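Long-range contacts in Myo-inositol-1-phosphate synthase-related protein (Thermotoga maritima MSB8, PDB 3CIN), which is of unknown function but pairs a Rossmann-type domain with a smaller mixed beta-sheet, and binds NAD and a magnesium ion: residues A[135-139]-A[179-183]; A[338-342]-A[358-363]; A[345-351]-A[385-389]. All blocks are in the same frame, centred on the assembly; numbering follows the deposited sequence.

Helix 328-348 ties the three contacts together. It supplies one segment each to contacts 2 and 3, whose centres are about 11 Å apart, and it also packs against the start of strand 138-141 in contact 1, where Val138 CG2 lies 3.6 Å from Val340 O. Contact 1 has its centre about 17 Å from those of the other two. Contacts 2 and 3 meet chiefly at the indole of Trp386, with CH2 3.7 Å from Leu342 O. Bound NAD is about 10 Å from the side chain of Ile139 and about 8 Å from that of Met363, whereas contact 3 belongs to the surface.

Contact 1: A[135-139]-A[179-183]; sequences DPDVI and AALYA
The phenol ring of Tyr182 reaches from helix 171-186 to the loop just ahead of strand 138-141, with Pro136 O at its edge, in the ring plane, while Ile139 CD1 comes in obliquely. The carboxylate of Asp135 is turned 72° from the ring plane. The strand and the helix belong to a beta-alpha-beta unit of the Rossmann-type domain: strands 138-141 and 189-193 are parallel neighbours, and helix 171-186 lies on the connection between them. Tyr182 has the largest share of the contact. Its CG stands anti to the backbone N (chi1 165°), which sends the ring across to the loop, where OH donates a hydrogen bond of 2.6 Å to Pro136 O. The carbonyl is met off its axis, at a C=O...donor angle of 129°. The pyrrolidine ring of Pro136 crowds the same hydroxyl, with CD 3.1 Å from Tyr182 OH and 3.8 Å from Tyr182 CZ. The bond satisfies a buried hydroxyl and fixes the far end of a long side chain. Although Asp135 OD1 is near the hydroxyl, its strong partner is Arg186, in a salt bridge; Arg186 also pairs with Asp137, so this one arginine serves two acids at the head of the strand. Trp131 of helix 120-134 touches both Tyr182 and Ile139. Further along, in the strand itself, the contact becomes wholly apolar: Ile139 CD1 rests against two helix residues about one turn apart, 3.9 Å from Ala179 CB and 4.1 Å from Tyr182 CD2.

Contact 2: A[338-342]-A[358-363]; sequences DLVRL and VNAFYM
Two buried helices of the Rossmann-type domain pack side by side here, 328-348 against the short 356-362; over 338-342 and 358-362 the axes approach to 11.9 Å and run antiparallel, at 177°. The interface is mainly apolar, with one polar bond at its margin. Tyr362 is its centrepiece, with CG anti to the carbonyl carbon (chi1 -69°), which swings the ring across to helix 328-348. Leu339 lays CD2 over one face of the phenol ring, 4.1 Å from the centroid, a CH-pi contact; the opposite face is taken by Phe361, whose CD2 sits 3.5 Å above the plane over the ring centre. The ring is thus sandwiched between a leucine methyl and its own sequence neighbour, which limits its rotation. Leu342 crosses it at about a right angle and presses CD1 to 3.4 Å from Tyr362 CE2, a tight fit. Val358 CG1 fills in beside both leucines, 3.8 Å from Leu339 CD2. At the hydroxyl end, Tyr362 OH donates a 2.7 Å hydrogen bond to Asp338 OD2, which it meets on the anti side and 32° out of the carboxylate plane. The carboxylate stands nearly perpendicular to the ring. Its other oxygen, OD1, is bridged by Arg341 NH2 one turn along the same helix, and Leu47 N adds a second bond to OD2. With so many donors this buried acid is probably ionised. Around the pair, Phe217 of strand 214-217 touches Leu339, Leu342 and Val358, helix 376-386 brings Met383 against Tyr362 and Phe361, and strand 58-65 meets helix 328-348 through Ile58.

Contact 3: A[345-351]-A[385-389]; sequences IALDRKE and IWAGL
Arg349 and Trp386 meet with the guanidinium above the indole: NH1 lies 3.2 Å over the ring plane, and CZ stands 4.3 Å from the centroid of the six-membered ring, only 8° off its normal. This is a cation-pi contact, but not a flat stack, because the two planes are 53° apart. With this tilt the terminal nitrogens of Arg349 also meet the backbone carbonyl of the same tryptophan end-on: NH1 and NH2 both donate to Trp386 O, at 2.8 Å and 2.7 Å, with that oxygen in the guanidinium plane. The arginine chain, extended from CG to NE with chi2 at 180°, spans the distance from its helix. Ile345 CG2 packs on one face of the guanidinium, offset toward its rim, and also lies 4.0 Å from Trp386 CH2.

Glu351 runs past the tryptophan in the opposite direction, its carboxylate turned almost perpendicular to the indole. Trp386 NE1 donates to the syn side of Glu351 OE1 over 3.0 Å, with the oxygen at the ring edge. The other oxygen, OE2, forms a rather long salt bridge of 3.5 Å to Arg349 NH1, which links the groups at the face and edge of the indole. On the benzo edge Ala346 CB lies 3.8 Å from Trp386 CZ2.

Both segments leave their helices by Schellman motifs, at Lys350 and at Gly388, whose positive phi suits a glycine. The carbonyl gripped by Arg349 thus belongs to a helix end, where a positive charge is probably welcome. The indole lies between the end of helix 328-348 and helix 356-362, against Pro357, while Val355 touches it from the loop after strand 353-354, the outermost strand of the parallel sheet within this chain.

Contact 1: A[135-139]-A[179-183]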
ATOM      1  N   ASP A 135      28.526  25.012  30.703  1.00 30.58           N
ATOM      2  CA  ASP A 135      27.329  25.523  31.367  1.00 29.06           C
ATOM      3  C   ASP A 135      25.985  25.259  30.691  1.00 28.06           C
ATOM      4  O   ASP A 135      25.105  26.139  30.663  1.00 31.44           O
ATOM      5  CB  ASP A 135      27.467  27.016  31.595  1.00 29.85           C
ATOM      6  CG  ASP A 135      26.433  27.537  32.535  1.00 35.37           C
ATOM      7  OD1 ASP A 135      26.156  26.820  33.514  1.00 33.48           O
ATOM      8  OD2 ASP A 135      25.872  28.648  32.305  1.00 38.30           O
ATOM      9  N   PRO A 136      25.762  24.024  30.180  1.00 27.61           N
ATOM     10  CA  PRO A 136      24.453  23.800  29.563  1.00 29.06           C
ATOM     11  C   PRO A 136      23.299  23.804  30.532  1.00 27.48           C
ATOM     12  O   PRO A 136      23.453  23.369  31.681  1.00 28.55           O
ATOM     13  CB  PRO A 136      24.568  22.380  28.997  1.00 28.73           C
ATOM     14  CG  PRO A 136      25.586  21.709  29.904  1.00 29.21           C
ATOM     15  CD  PRO A 136      26.593  22.818  30.138  1.00 29.06           C
ATOM     16  N   ASP A 137      22.139  24.248  30.044  1.00 28.32           N
ATOM     17  CA  ASP A 137      20.853  24.051  30.743  1.00 28.84           C
ATOM     18  C   ASP A 137      20.321  22.643  30.439  1.00 27.76           C
ATOM     19  O   ASP A 137      19.681  22.021  31.313  1.00 28.72           O
ATOM     20  CB  ASP A 137      19.822  25.074  30.219  1.00 28.67           C
ATOM     21  CG  ASP A 137      20.190  26.496  30.547  1.00 31.84           C
ATOM     22  OD1 ASP A 137      20.188  26.787  31.741  1.00 33.55           O
ATOM     23  OD2 ASP A 137      20.442  27.335  29.644  1.00 30.86           O
ATOM     24  N   VAL A 138      20.515  22.202  29.194  1.00 28.94           N
ATOM     25  CA  VAL A 138      19.895  20.974  28.700  1.00 27.65           C
ATOM     26  C   VAL A 138      20.932  20.091  28.043  1.00 27.98           C
ATOM     27  O   VAL A 138      21.700  20.552  27.169  1.00 28.44           O
ATOM     28  CB  VAL A 138      18.718  21.239  27.749  1.00 30.48           C
ATOM     29  CG1 VAL A 138      18.070  19.909  27.304  1.00 30.67           C
ATOM     30  CG2 VAL A 138      17.686  22.175  28.409  1.00 25.80           C
ATOM     31  N   ILE A 139      20.983  18.827  28.443  1.00 28.56           N
ATOM     32  CA  ILE A 139      21.874  17.834  27.841  1.00 27.31           C
ATOM     33  C   ILE A 139      21.007  16.892  27.038  1.00 30.14           C
ATOM     34  O   ILE A 139      20.061  16.339  27.600  1.00 30.09           O
ATOM     35  CB  ILE A 139      22.677  17.065  28.924  1.00 27.64           C
ATOM     36  CG1 ILE A 139      23.600  18.021  29.670  1.00 30.35           C
ATOM     37  CG2 ILE A 139      23.542  15.894  28.307  1.00 28.53           C
ATOM     38  CD1 ILE A 139      24.111  17.432  30.947  1.00 34.27           C
ATOM     39  N   ALA A 179      25.004  13.674  34.548  1.00 26.66           N
ATOM     40  CA  ALA A 179      24.082  14.794  34.431  1.00 26.77           C
ATOM     41  C   ALA A 179      23.503  15.160  35.792  1.00 28.38           C
ATOM     42  O   ALA A 179      23.323  16.360  36.071  1.00 28.86           O
ATOM     43  CB  ALA A 179      22.985  14.555  33.361  1.00 27.88           C
ATOM     44  N   ALA A 180      23.200  14.165  36.645  1.00 30.08           N
ATOM     45  CA  ALA A 180      22.659  14.442  37.980  1.00 29.22           C
ATOM     46  C   ALA A 180      23.736  15.112  38.811  1.00 27.09           C
ATOM     47  O   ALA A 180      23.462  16.066  39.541  1.00 30.91           O
ATOM     48  CB  ALA A 180      22.194  13.174  38.690  1.00 30.08           C
ATOM     49  N   LEU A 181      24.976  14.610  38.720  1.00 28.93           N
ATOM     50  CA  LEU A 181      26.059  15.203  39.532  1.00 28.56           C
ATOM     51  C   LEU A 181      26.305  16.640  39.074  1.00 30.68           C
ATOM     52  O   LEU A 181      26.476  17.558  39.913  1.00 29.80           O
ATOM     53  CB  LEU A 181      27.343  14.371  39.481  1.00 30.29           C
ATOM     54  CG  LEU A 181      27.378  13.174  40.438  1.00 33.29           C
ATOM     55  CD1 LEU A 181      26.243  12.245  40.340  1.00 37.98           C
ATOM     56  CD2 LEU A 181      28.665  12.382  40.275  1.00 35.42           C
ATOM     57  N   TYR A 182      26.288  16.833  37.764  1.00 29.24           N
ATOM     58  CA  TYR A 182      26.426  18.159  37.167  1.00 27.33           C
ATOM     59  C   TYR A 182      25.303  19.089  37.608  1.00 28.60           C
ATOM     60  O   TYR A 182      25.540  20.236  38.040  1.00 30.71           O
ATOM     61  CB  TYR A 182      26.501  18.040  35.659  1.00 29.95           C
ATOM     62  CG  TYR A 182      26.284  19.377  34.957  1.00 29.29           C
ATOM     63  CD1 TYR A 182      27.249  20.398  35.005  1.00 28.72           C
ATOM     64  CD2 TYR A 182      25.100  19.651  34.274  1.00 34.36           C
ATOM     65  CE1 TYR A 182      27.046  21.589  34.392  1.00 27.81           C
ATOM     66  CE2 TYR A 182      24.904  20.864  33.627  1.00 30.28           C
ATOM     67  CZ  TYR A 182      25.867  21.835  33.696  1.00 29.80           C
ATOM     68  OH  TYR A 182      25.665  23.068  33.073  1.00 29.93           O
ATOM     69  N   ALA A 183      24.069  18.601  37.542  1.00 28.57           N
ATOM     70  CA  ALA A 183      22.886  19.367  37.957  1.00 29.20           C
ATOM     71  C   ALA A 183      22.981  19.820  39.377  1.00 30.28           C
ATOM     72  O   ALA A 183      22.636  20.988  39.713  1.00 27.30           O
ATOM     73  CB  ALA A 183      21.585  18.542  37.746  1.00 31.06           C
TER

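Contact 2: A[338-342]-A[358-363]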
ATOM      1  N   ASP A 338      11.661  21.598  20.194  1.00 29.06           N
ATOM      2  CA  ASP A 338      10.703  21.837  21.300  1.00 30.35           C
ATOM      3  C   ASP A 338      11.247  21.354  22.659  1.00 29.37           C
ATOM      4  O   ASP A 338      11.138  22.063  23.664  1.00 31.35           O
ATOM      5  CB  ASP A 338       9.372  21.116  21.072  1.00 28.70           C
ATOM      6  CG  ASP A 338       8.414  21.848  20.179  1.00 29.52           C
ATOM      7  OD1 ASP A 338       8.652  23.016  19.745  1.00 31.98           O
ATOM      8  OD2 ASP A 338       7.309  21.279  19.919  1.00 29.86           O
ATOM      9  N   LEU A 339      11.782  20.136  22.681  1.00 30.21           N
ATOM     10  CA  LEU A 339      12.190  19.472  23.931  1.00 26.95           C
ATOM     11  C   LEU A 339      13.258  20.253  24.679  1.00 27.43           C
ATOM     12  O   LEU A 339      13.208  20.343  25.896  1.00 29.37           O
ATOM     13  CB  LEU A 339      12.681  18.063  23.676  1.00 28.34           C
ATOM     14  CG  LEU A 339      11.585  17.081  23.366  1.00 29.60           C
ATOM     15  CD1 LEU A 339      12.162  15.818  22.674  1.00 28.09           C
ATOM     16  CD2 LEU A 339      10.789  16.714  24.611  1.00 28.66           C
ATOM     17  N   VAL A 340      14.220  20.847  23.981  1.00 28.71           N
ATOM     18  CA  VAL A 340      15.179  21.678  24.674  1.00 28.81           C
ATOM     19  C   VAL A 340      14.549  22.917  25.313  1.00 31.21           C
ATOM     20  O   VAL A 340      14.959  23.342  26.395  1.00 29.43           O
ATOM     21  CB  VAL A 340      16.394  22.086  23.782  1.00 28.14           C
ATOM     22  CG1 VAL A 340      17.168  20.843  23.292  1.00 30.76           C
ATOM     23  CG2 VAL A 340      16.006  23.044  22.651  1.00 27.57           C
ATOM     24  N   ARG A 341      13.562  23.525  24.657  1.00 28.99           N
ATOM     25  CA  ARG A 341      12.893  24.728  25.206  1.00 28.42           C
ATOM     26  C   ARG A 341      11.969  24.322  26.353  1.00 29.23           C
ATOM     27  O   ARG A 341      11.897  24.980  27.376  1.00 27.89           O
ATOM     28  CB  ARG A 341      12.097  25.423  24.113  1.00 26.97           C
ATOM     29  CG  ARG A 341      13.000  25.980  22.974  1.00 26.86           C
ATOM     30  CD  ARG A 341      12.270  26.731  21.965  1.00 28.03           C
ATOM     31  NE  ARG A 341      11.420  25.905  21.125  1.00 29.38           N
ATOM     32  CZ  ARG A 341      10.510  26.401  20.264  1.00 32.70           C
ATOM     33  NH1 ARG A 341      10.305  27.732  20.127  1.00 28.84           N
ATOM     34  NH2 ARG A 341       9.786  25.561  19.554  1.00 30.90           N
ATOM     35  N   LEU A 342      11.244  23.227  26.185  1.00 28.76           N
ATOM     36  CA  LEU A 342      10.444  22.707  27.280  1.00 28.46           C
ATOM     37  C   LEU A 342      11.305  22.280  28.472  1.00 28.76           C
ATOM     38  O   LEU A 342      10.860  22.341  29.637  1.00 29.50           O
ATOM     39  CB  LEU A 342       9.619  21.517  26.805  1.00 28.86           C
ATOM     40  CG  LEU A 342       8.525  21.772  25.771  1.00 33.83           C
ATOM     41  CD1 LEU A 342       7.978  20.431  25.218  1.00 31.16           C
ATOM     42  CD2 LEU A 342       7.404  22.661  26.327  1.00 29.55           C
ATOM     43  N   VAL A 358       5.049  16.116  29.266  1.00 29.27           N
ATOM     44  CA  VAL A 358       5.971  16.223  28.116  1.00 29.29           C
ATOM     45  C   VAL A 358       6.254  14.865  27.461  1.00 29.39           C
ATOM     46  O   VAL A 358       6.125  14.692  26.251  1.00 27.78           O
ATOM     47  CB  VAL A 358       7.259  16.921  28.527  1.00 27.14           C
ATOM     48  CG1 VAL A 358       8.309  16.941  27.416  1.00 30.61           C
ATOM     49  CG2 VAL A 358       6.965  18.396  28.932  1.00 28.17           C
ATOM     50  N   ASN A 359       6.656  13.886  28.263  1.00 27.49           N
ATOM     51  CA  ASN A 359       7.017  12.572  27.759  1.00 27.60           C
ATOM     52  C   ASN A 359       5.874  11.970  26.962  1.00 26.92           C
ATOM     53  O   ASN A 359       6.127  11.344  25.942  1.00 28.94           O
ATOM     54  CB  ASN A 359       7.355  11.602  28.899  1.00 27.13           C
ATOM     55  CG  ASN A 359       8.521  12.082  29.734  1.00 28.12           C
ATOM     56  OD1 ASN A 359       9.448  12.755  29.216  1.00 30.07           O
ATOM     57  ND2 ASN A 359       8.575  11.559  30.972  1.00 30.06           N
ATOM     58  N   ALA A 360       4.660  12.091  27.462  1.00 28.39           N
ATOM     59  CA  ALA A 360       3.530  11.420  26.795  1.00 28.12           C
ATOM     60  C   ALA A 360       3.335  11.794  25.321  1.00 29.05           C
ATOM     61  O   ALA A 360       2.813  10.983  24.527  1.00 31.68           O
ATOM     62  CB  ALA A 360       2.269  11.667  27.568  1.00 28.11           C
ATOM     63  N   PHE A 361       3.678  13.024  24.962  1.00 28.95           N
ATOM     64  CA  PHE A 361       3.555  13.461  23.611  1.00 27.13           C
ATOM     65  C   PHE A 361       4.809  13.157  22.801  1.00 29.86           C
ATOM     66  O   PHE A 361       4.745  12.703  21.686  1.00 29.59           O
ATOM     67  CB  PHE A 361       3.276  14.971  23.483  1.00 26.99           C
ATOM     68  CG  PHE A 361       3.119  15.408  22.032  1.00 26.38           C
ATOM     69  CD1 PHE A 361       2.009  14.990  21.288  1.00 30.55           C
ATOM     70  CD2 PHE A 361       4.098  16.117  21.376  1.00 31.02           C
ATOM     71  CE1 PHE A 361       1.911  15.305  19.916  1.00 35.79           C
ATOM     72  CE2 PHE A 361       3.971  16.456  19.995  1.00 29.31           C
ATOM     73  CZ  PHE A 361       2.871  16.044  19.293  1.00 31.94           C
ATOM     74  N   TYR A 362       5.977  13.451  23.364  1.00 27.58           N
ATOM     75  CA  TYR A 362       7.207  13.391  22.593  1.00 26.36           C
ATOM     76  C   TYR A 362       7.961  12.046  22.508  1.00 29.07           C
ATOM     77  O   TYR A 362       8.880  11.880  21.691  1.00 30.81           O
ATOM     78  CB  TYR A 362       8.164  14.495  23.097  1.00 25.17           C
ATOM     79  CG  TYR A 362       7.712  15.883  22.764  1.00 26.60           C
ATOM     80  CD1 TYR A 362       7.997  16.461  21.527  1.00 29.76           C
ATOM     81  CD2 TYR A 362       7.020  16.624  23.642  1.00 28.60           C
ATOM     82  CE1 TYR A 362       7.600  17.757  21.240  1.00 29.19           C
ATOM     83  CE2 TYR A 362       6.604  17.909  23.355  1.00 29.96           C
ATOM     84  CZ  TYR A 362       6.869  18.475  22.145  1.00 27.60           C
ATOM     85  OH  TYR A 362       6.422  19.758  21.907  1.00 28.94           O
ATOM     86  N   MET A 363       7.563  11.104  23.351  1.00 29.47           N
ATOM     87  CA  MET A 363       8.333   9.888  23.570  1.00 33.25           C
ATOM     88  C   MET A 363       7.452   8.712  23.330  1.00 34.95           C
ATOM     89  O   MET A 363       6.266   8.715  23.703  1.00 32.25           O
ATOM     90  CB  MET A 363       8.843   9.826  25.003  1.00 30.20           C
ATOM     91  CG  MET A 363       9.728  10.941  25.430  1.00 30.01           C
ATOM     92  SD  MET A 363      11.328  10.857  24.637  1.00 32.63           S
ATOM     93  CE  MET A 363      12.140  12.411  25.072  1.00 31.55           C
TER

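Contact 3: A[345-351]-A[385-389]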
ATOM      1  N   ILE A 345      11.929  25.416  30.490  1.00 27.38           N
ATOM      2  CA  ILE A 345      10.744  25.728  31.267  1.00 29.08           C
ATOM      3  C   ILE A 345      10.606  24.833  32.507  1.00 28.49           C
ATOM      4  O   ILE A 345      10.336  25.308  33.621  1.00 31.33           O
ATOM      5  CB  ILE A 345       9.437  25.634  30.398  1.00 31.47           C
ATOM      6  CG1 ILE A 345       9.422  26.769  29.343  1.00 33.35           C
ATOM      7  CG2 ILE A 345       8.205  25.730  31.258  1.00 30.83           C
ATOM      8  CD1 ILE A 345       8.428  26.538  28.178  1.00 31.41           C
ATOM      9  N   ALA A 346      10.788  23.522  32.332  1.00 29.31           N
ATOM     10  CA  ALA A 346      10.690  22.610  33.468  1.00 28.18           C
ATOM     11  C   ALA A 346      11.741  22.898  34.516  1.00 30.98           C
ATOM     12  O   ALA A 346      11.474  22.863  35.720  1.00 31.33           O
ATOM     13  CB  ALA A 346      10.754  21.167  33.023  1.00 29.30           C
ATOM     14  N   LEU A 347      12.931  23.210  34.047  1.00 30.78           N
ATOM     15  CA  LEU A 347      14.029  23.633  34.950  1.00 29.81           C
ATOM     16  C   LEU A 347      13.692  24.909  35.684  1.00 33.56           C
ATOM     17  O   LEU A 347      13.868  24.984  36.927  1.00 32.47           O
ATOM     18  CB  LEU A 347      15.330  23.751  34.149  1.00 32.99           C
ATOM     19  CG  LEU A 347      16.498  24.424  34.848  1.00 33.73           C
ATOM     20  CD1 LEU A 347      16.874  23.587  36.061  1.00 33.72           C
ATOM     21  CD2 LEU A 347      17.646  24.491  33.848  1.00 32.82           C
ATOM     22  N   ASP A 348      13.240  25.931  34.952  1.00 31.40           N
ATOM     23  CA  ASP A 348      12.798  27.200  35.555  1.00 33.99           C
ATOM     24  C   ASP A 348      11.727  26.978  36.630  1.00 31.71           C
ATOM     25  O   ASP A 348      11.720  27.629  37.673  1.00 31.37           O
ATOM     26  CB  ASP A 348      12.247  28.174  34.499  1.00 33.86           C
ATOM     27  CG  ASP A 348      13.298  28.658  33.518  1.00 43.33           C
ATOM     28  OD1 ASP A 348      14.526  28.519  33.758  1.00 37.67           O
ATOM     29  OD2 ASP A 348      12.854  29.179  32.473  1.00 55.21           O
ATOM     30  N   ARG A 349      10.839  26.055  36.387  1.00 31.65           N
ATOM     31  CA  ARG A 349       9.807  25.681  37.361  1.00 33.58           C
ATOM     32  C   ARG A 349      10.262  24.712  38.472  1.00 33.48           C
ATOM     33  O   ARG A 349       9.461  24.325  39.313  1.00 31.83           O
ATOM     34  CB  ARG A 349       8.677  24.982  36.623  1.00 35.21           C
ATOM     35  CG  ARG A 349       7.907  25.884  35.707  1.00 34.57           C
ATOM     36  CD  ARG A 349       6.850  25.049  35.058  1.00 35.08           C
ATOM     37  NE  ARG A 349       6.155  25.747  33.999  1.00 35.73           N
ATOM     38  CZ  ARG A 349       5.264  25.148  33.212  1.00 33.55           C
ATOM     39  NH1 ARG A 349       4.984  23.872  33.379  1.00 35.70           N
ATOM     40  NH2 ARG A 349       4.680  25.831  32.249  1.00 38.32           N
ATOM     41  N   LYS A 350      11.518  24.277  38.440  1.00 32.68           N
ATOM     42  CA  LYS A 350      12.048  23.283  39.384  1.00 34.58           C
ATOM     43  C   LYS A 350      11.272  21.964  39.400  1.00 35.28           C
ATOM     44  O   LYS A 350      11.085  21.354  40.432  1.00 33.05           O
ATOM     45  CB  LYS A 350      12.210  23.881  40.794  1.00 36.85           C
ATOM     46  CG  LYS A 350      12.969  25.183  40.768  1.00 38.78           C
ATOM     47  CD  LYS A 350      13.483  25.580  42.123  1.00 40.29           C
ATOM     48  CE  LYS A 350      13.777  27.061  42.182  1.00 49.71           C
ATOM     49  NZ  LYS A 350      14.493  27.537  40.984  1.00 54.08           N
ATOM     50  N   GLU A 351      10.851  21.491  38.232  1.00 32.37           N
ATOM     51  CA  GLU A 351      10.063  20.251  38.181  1.00 34.97           C
ATOM     52  C   GLU A 351      11.031  19.065  37.986  1.00 36.38           C
ATOM     53  O   GLU A 351      11.060  18.430  36.918  1.00 37.37           O
ATOM     54  CB  GLU A 351       9.043  20.275  37.022  1.00 37.23           C
ATOM     55  CG  GLU A 351       7.963  21.343  37.149  1.00 45.37           C
ATOM     56  CD  GLU A 351       6.753  21.060  36.243  1.00 44.25           C
ATOM     57  OE1 GLU A 351       6.720  19.981  35.597  1.00 46.77           O
ATOM     58  OE2 GLU A 351       5.821  21.913  36.210  1.00 61.89           O
ATOM     59  N   ILE A 385      -1.268  22.401  27.659  1.00 30.40           N
ATOM     60  CA  ILE A 385      -1.697  22.987  28.916  1.00 30.47           C
ATOM     61  C   ILE A 385      -0.510  23.086  29.866  1.00 31.61           C
ATOM     62  O   ILE A 385      -0.358  24.085  30.520  1.00 31.76           O
ATOM     63  CB  ILE A 385      -2.831  22.185  29.564  1.00 30.98           C
ATOM     64  CG1 ILE A 385      -4.108  22.335  28.735  1.00 31.28           C
ATOM     65  CG2 ILE A 385      -3.116  22.697  31.010  1.00 30.78           C
ATOM     66  CD1 ILE A 385      -5.144  21.187  28.943  1.00 32.95           C
ATOM     67  N   TRP A 386       0.313  22.048  29.938  1.00 31.07           N
ATOM     68  CA  TRP A 386       1.526  22.063  30.794  1.00 30.76           C
ATOM     69  C   TRP A 386       2.446  23.228  30.422  1.00 30.55           C
ATOM     70  O   TRP A 386       3.047  23.884  31.305  1.00 30.77           O
ATOM     71  CB  TRP A 386       2.291  20.738  30.655  1.00 33.59           C
ATOM     72  CG  TRP A 386       3.542  20.680  31.517  1.00 32.27           C
ATOM     73  CD1 TRP A 386       3.645  20.229  32.812  1.00 31.30           C
ATOM     74  CD2 TRP A 386       4.848  21.133  31.145  1.00 30.60           C
ATOM     75  NE1 TRP A 386       4.930  20.362  33.251  1.00 30.95           N
ATOM     76  CE2 TRP A 386       5.694  20.885  32.229  1.00 27.21           C
ATOM     77  CE3 TRP A 386       5.385  21.689  29.977  1.00 32.62           C
ATOM     78  CZ2 TRP A 386       7.059  21.237  32.212  1.00 36.08           C
ATOM     79  CZ3 TRP A 386       6.718  22.027  29.962  1.00 32.58           C
ATOM     80  CH2 TRP A 386       7.533  21.812  31.065  1.00 33.28           C
ATOM     81  N   ALA A 387       2.551  23.497  29.126  1.00 32.26           N
ATOM     82  CA  ALA A 387       3.468  24.507  28.587  1.00 32.69           C
ATOM     83  C   ALA A 387       2.947  25.898  28.754  1.00 34.48           C
ATOM     84  O   ALA A 387       3.626  26.834  28.364  1.00 37.25           O
ATOM     85  CB  ALA A 387       3.745  24.255  27.093  1.00 31.18           C
ATOM     86  N   GLY A 388       1.731  26.055  29.266  1.00 35.41           N
ATOM     87  CA  GLY A 388       1.092  27.381  29.401  1.00 35.95           C
ATOM     88  C   GLY A 388       0.414  27.908  28.148  1.00 34.73           C
ATOM     89  O   GLY A 388       0.218  29.106  27.998  1.00 37.52           O
ATOM     90  N   LEU A 389       0.023  27.029  27.248  1.00 28.38           N
ATOM     91  CA  LEU A 389      -0.657  27.426  26.032  1.00 29.57           C
ATOM     92  C   LEU A 389      -2.109  27.057  26.098  1.00 34.64           C
ATOM     93  O   LEU A 389      -2.497  26.264  26.949  1.00 42.51           O
ATOM     94  CB  LEU A 389      -0.008  26.752  24.827  1.00 30.81           C
ATOM     95  CG  LEU A 389       1.499  26.962  24.684  1.00 32.77           C
ATOM     96  CD1 LEU A 389       2.054  26.049  23.598  1.00 34.94           C
ATOM     97  CD2 LEU A 389       1.855  28.422  24.384  1.00 30.22           C
TER